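Local coordinates for protein Non-canonical purine NTP pyrophosphatase (Staphylococcus aureus, PDB 4BNQ) that probably hydrolyses non-canonical purine nucleoside triphosphates such as XTP, dITP and ITP to monophosphates and diphosphate, clearing them from the nucleotide pool, at residues Leu71-Pro80 and Leu101-Asp110. Residues are numbered along the deposited sequence; the frame is centred on the assembly and turned at random.
Sequences LEVFALNGEP and LLNKLGNTTD. With PO4 (phosphate ion), chain D.
Leu101 holds CG anti to its backbone N (chi1 -178°), which sends both methyls from the last turn of helix 94-104 onto Leu71, Val73 and Leu76. Its CD2 meets Leu71 CD2 at 3.5 Å. Its CD1 touches Leu76 CD1, also at 3.5 Å, and lies 4.0 Å from Val73 CG2. The two methyls of Val73 divide the work. Val73 CG1, anti to the backbone N (chi1 -179°), lies 4.0 Å from Leu105 CD1, and the two side chains meet tip to tip. CG2 serves Leu101. Leu105 CD2 also packs on the methyl of Ala75, whose CB Thr108 CG2 touches at 3.6 Å. Leu71 also touches Tyr151, a predicted substrate-binding residue, and Ile139 of strand 126-139.

Strand 64-73 and strand 79-80 form a beta hairpin whose connection includes a type I' turn, Leu76 to Glu79. Val73 O accepts from Leu76 N and Gly78 N, which approach from opposite faces of its plane. Through Leu101, the C-terminal turn of the helix lies against the hairpin end.

Polar contacts lie around this layer. Glu79 and Lys104 cross at about a right angle. Lys104 NZ and Glu79 OE1 form a salt bridge at 3.3 Å, and the hydrogen bond within it is weak. Glu79 OE2 has a weak hydrogen bond with Tyr87 OH. Water 1 donates to Asp110 O at 2.9 Å. The Asp110 carboxylate plane is turned 46° from the Phe74 ring, with Asp110 OD2 3.5 Å from Phe74 CD1. Arg112 pairs with Asp110 OD1 and makes a cation-pi contact with Phe74. A phosphate, probably from the crystallisation liquor, sits by Thr109.

The chemistry implies a join with a buried apolar centre and polar side chains at its margin, where the long Glu79-Lys104 pair probably adds little.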
# COMPACT_ATOMS: atom_id res chain seq x y z
N LEU A 71 0.70 16.68 0.39
CA LEU A 71 1.52 16.43 -0.77
C LEU A 71 2.94 16.86 -0.45
O LEU A 71 3.17 17.96 0.04
CB LEU A 71 0.97 17.25 -1.93
CG LEU A 71 1.73 17.30 -3.25
CD1 LEU A 71 1.80 15.93 -3.88
CD2 LEU A 71 0.98 18.26 -4.15
N GLU A 72 3.89 15.97 -0.70
CA GLU A 72 5.30 16.24 -0.45
C GLU A 72 6.02 16.23 -1.79
O GLU A 72 6.06 15.20 -2.46
CB GLU A 72 5.90 15.18 0.49
CG GLU A 72 5.25 15.15 1.87
CD GLU A 72 5.81 14.05 2.77
OE1 GLU A 72 6.51 13.13 2.26
OE2 GLU A 72 5.54 14.09 3.99
N VAL A 73 6.57 17.37 -2.20
CA VAL A 73 7.25 17.44 -3.49
C VAL A 73 8.77 17.38 -3.34
O VAL A 73 9.36 18.26 -2.72
CB VAL A 73 6.90 18.74 -4.24
CG1 VAL A 73 7.62 18.78 -5.59
CG2 VAL A 73 5.40 18.88 -4.40
N PHE A 74 9.39 16.35 -3.90
CA PHE A 74 10.83 16.14 -3.77
C PHE A 74 11.63 17.44 -3.95
O PHE A 74 12.30 17.90 -3.02
CB PHE A 74 11.30 15.05 -4.75
CG PHE A 74 12.74 14.63 -4.56
CD1 PHE A 74 13.79 15.48 -4.92
CD2 PHE A 74 13.05 13.38 -4.04
CE1 PHE A 74 15.12 15.10 -4.74
CE2 PHE A 74 14.37 13.00 -3.86
CZ PHE A 74 15.40 13.86 -4.22
N ALA A 75 11.54 18.04 -5.12
CA ALA A 75 12.30 19.26 -5.42
C ALA A 75 12.10 20.41 -4.42
O ALA A 75 12.88 21.35 -4.41
CB ALA A 75 12.01 19.75 -6.84
N LEU A 76 11.08 20.34 -3.58
CA LEU A 76 10.88 21.38 -2.58
C LEU A 76 11.14 20.84 -1.19
O LEU A 76 10.59 21.36 -0.22
CB LEU A 76 9.46 21.93 -2.66
CG LEU A 76 8.95 22.33 -4.05
CD1 LEU A 76 7.53 22.86 -3.94
CD2 LEU A 76 9.86 23.36 -4.69
N ASN A 77 11.98 19.81 -1.12
CA ASN A 77 12.21 19.01 0.10
C ASN A 77 10.98 18.83 1.02
O ASN A 77 11.04 19.11 2.23
CB ASN A 77 13.48 19.46 0.86
CG ASN A 77 13.37 20.86 1.43
OD1 ASN A 77 13.04 21.05 2.60
ND2 ASN A 77 13.66 21.86 0.60
N GLY A 78 9.88 18.36 0.44
CA GLY A 78 8.72 17.97 1.21
C GLY A 78 7.62 19.01 1.32
O GLY A 78 6.61 18.77 1.98
N GLU A 79 7.78 20.16 0.69
CA GLU A 79 6.65 21.10 0.65
C GLU A 79 5.62 20.52 -0.29
O GLU A 79 5.97 19.78 -1.21
CB GLU A 79 7.06 22.47 0.12
CG GLU A 79 7.84 23.36 1.06
CD GLU A 79 8.22 24.67 0.37
OE1 GLU A 79 9.31 24.74 -0.28
OE2 GLU A 79 7.42 25.63 0.45
N PRO A 80 4.34 20.87 -0.10
CA PRO A 80 3.75 21.66 1.00
C PRO A 80 3.65 20.91 2.34
O PRO A 80 3.44 21.57 3.36
CB PRO A 80 2.33 21.92 0.50
CG PRO A 80 2.39 21.81 -0.97
CD PRO A 80 3.44 20.77 -1.26
N LEU A 101 1.96 26.21 -5.87
CA LEU A 101 2.82 25.05 -6.09
C LEU A 101 3.36 25.03 -7.52
O LEU A 101 4.54 24.82 -7.73
CB LEU A 101 2.09 23.76 -5.78
CG LEU A 101 2.96 22.51 -5.94
CD1 LEU A 101 4.24 22.66 -5.17
CD2 LEU A 101 2.19 21.33 -5.42
N LEU A 102 2.49 25.25 -8.51
CA LEU A 102 2.96 25.28 -9.89
C LEU A 102 4.02 26.37 -10.13
O LEU A 102 5.06 26.11 -10.74
CB LEU A 102 1.79 25.40 -10.87
CG LEU A 102 0.96 24.13 -11.01
CD1 LEU A 102 -0.22 24.34 -11.95
CD2 LEU A 102 1.86 23.02 -11.53
N ASN A 103 3.75 27.59 -9.65
CA ASN A 103 4.68 28.71 -9.81
C ASN A 103 6.04 28.39 -9.23
O ASN A 103 7.07 28.62 -9.86
CB ASN A 103 4.15 29.99 -9.14
CG ASN A 103 3.04 30.64 -9.93
OD1 ASN A 103 2.88 30.38 -11.12
ND2 ASN A 103 2.28 31.52 -9.28
N LYS A 104 6.03 27.82 -8.02
CA LYS A 104 7.28 27.44 -7.36
C LYS A 104 8.07 26.35 -8.09
O LYS A 104 9.27 26.24 -7.90
CB LYS A 104 7.01 27.04 -5.91
CG LYS A 104 6.61 28.21 -5.03
CD LYS A 104 7.08 28.00 -3.59
CE LYS A 104 8.49 27.41 -3.55
NZ LYS A 104 9.10 27.43 -2.19
N LEU A 105 7.40 25.57 -8.94
CA LEU A 105 8.09 24.56 -9.73
C LEU A 105 8.30 24.96 -11.21
O LEU A 105 8.57 24.11 -12.07
CB LEU A 105 7.36 23.21 -9.62
CG LEU A 105 7.56 22.45 -8.31
CD1 LEU A 105 6.30 21.69 -7.96
CD2 LEU A 105 8.76 21.48 -8.35
N GLY A 106 8.21 26.26 -11.48
CA GLY A 106 8.22 26.81 -12.84
C GLY A 106 9.02 26.12 -13.93
O GLY A 106 8.50 25.83 -15.02
N ASN A 107 10.30 25.85 -13.67
CA ASN A 107 11.10 25.18 -14.68
C ASN A 107 11.54 23.77 -14.28
O ASN A 107 11.83 22.95 -15.16
CB ASN A 107 12.31 26.05 -15.07
CG ASN A 107 11.88 27.41 -15.61
OD1 ASN A 107 11.38 27.52 -16.74
ND2 ASN A 107 12.08 28.46 -14.79
N THR A 108 11.56 23.49 -12.97
CA THR A 108 12.03 22.22 -12.40
C THR A 108 11.70 20.96 -13.24
O THR A 108 10.57 20.79 -13.68
CB THR A 108 11.49 22.04 -10.97
OG1 THR A 108 11.64 23.26 -10.24
CG2 THR A 108 12.22 20.92 -10.26
N THR A 109 12.70 20.10 -13.46
CA THR A 109 12.49 18.90 -14.28
C THR A 109 12.26 17.61 -13.47
O THR A 109 11.66 16.66 -13.98
CB THR A 109 13.65 18.65 -15.27
OG1 THR A 109 14.88 18.57 -14.56
CG2 THR A 109 13.72 19.76 -16.31
N ASP A 110 12.77 17.57 -12.25
CA ASP A 110 12.49 16.45 -11.35
C ASP A 110 11.23 16.80 -10.56
O ASP A 110 11.31 17.44 -9.52
CB ASP A 110 13.68 16.22 -10.41
CG ASP A 110 13.42 15.14 -9.37
OD1 ASP A 110 12.48 14.33 -9.54
OD2 ASP A 110 14.16 15.09 -8.36
P PO4 D . 16.11 20.91 -12.55
O1 PO4 D . 15.62 19.73 -11.72
O2 PO4 D . 15.99 20.56 -14.02
O3 PO4 D . 17.56 21.25 -12.25
O4 PO4 D . 15.27 22.13 -12.22
O HOH W 1 10.05 17.41 -6.94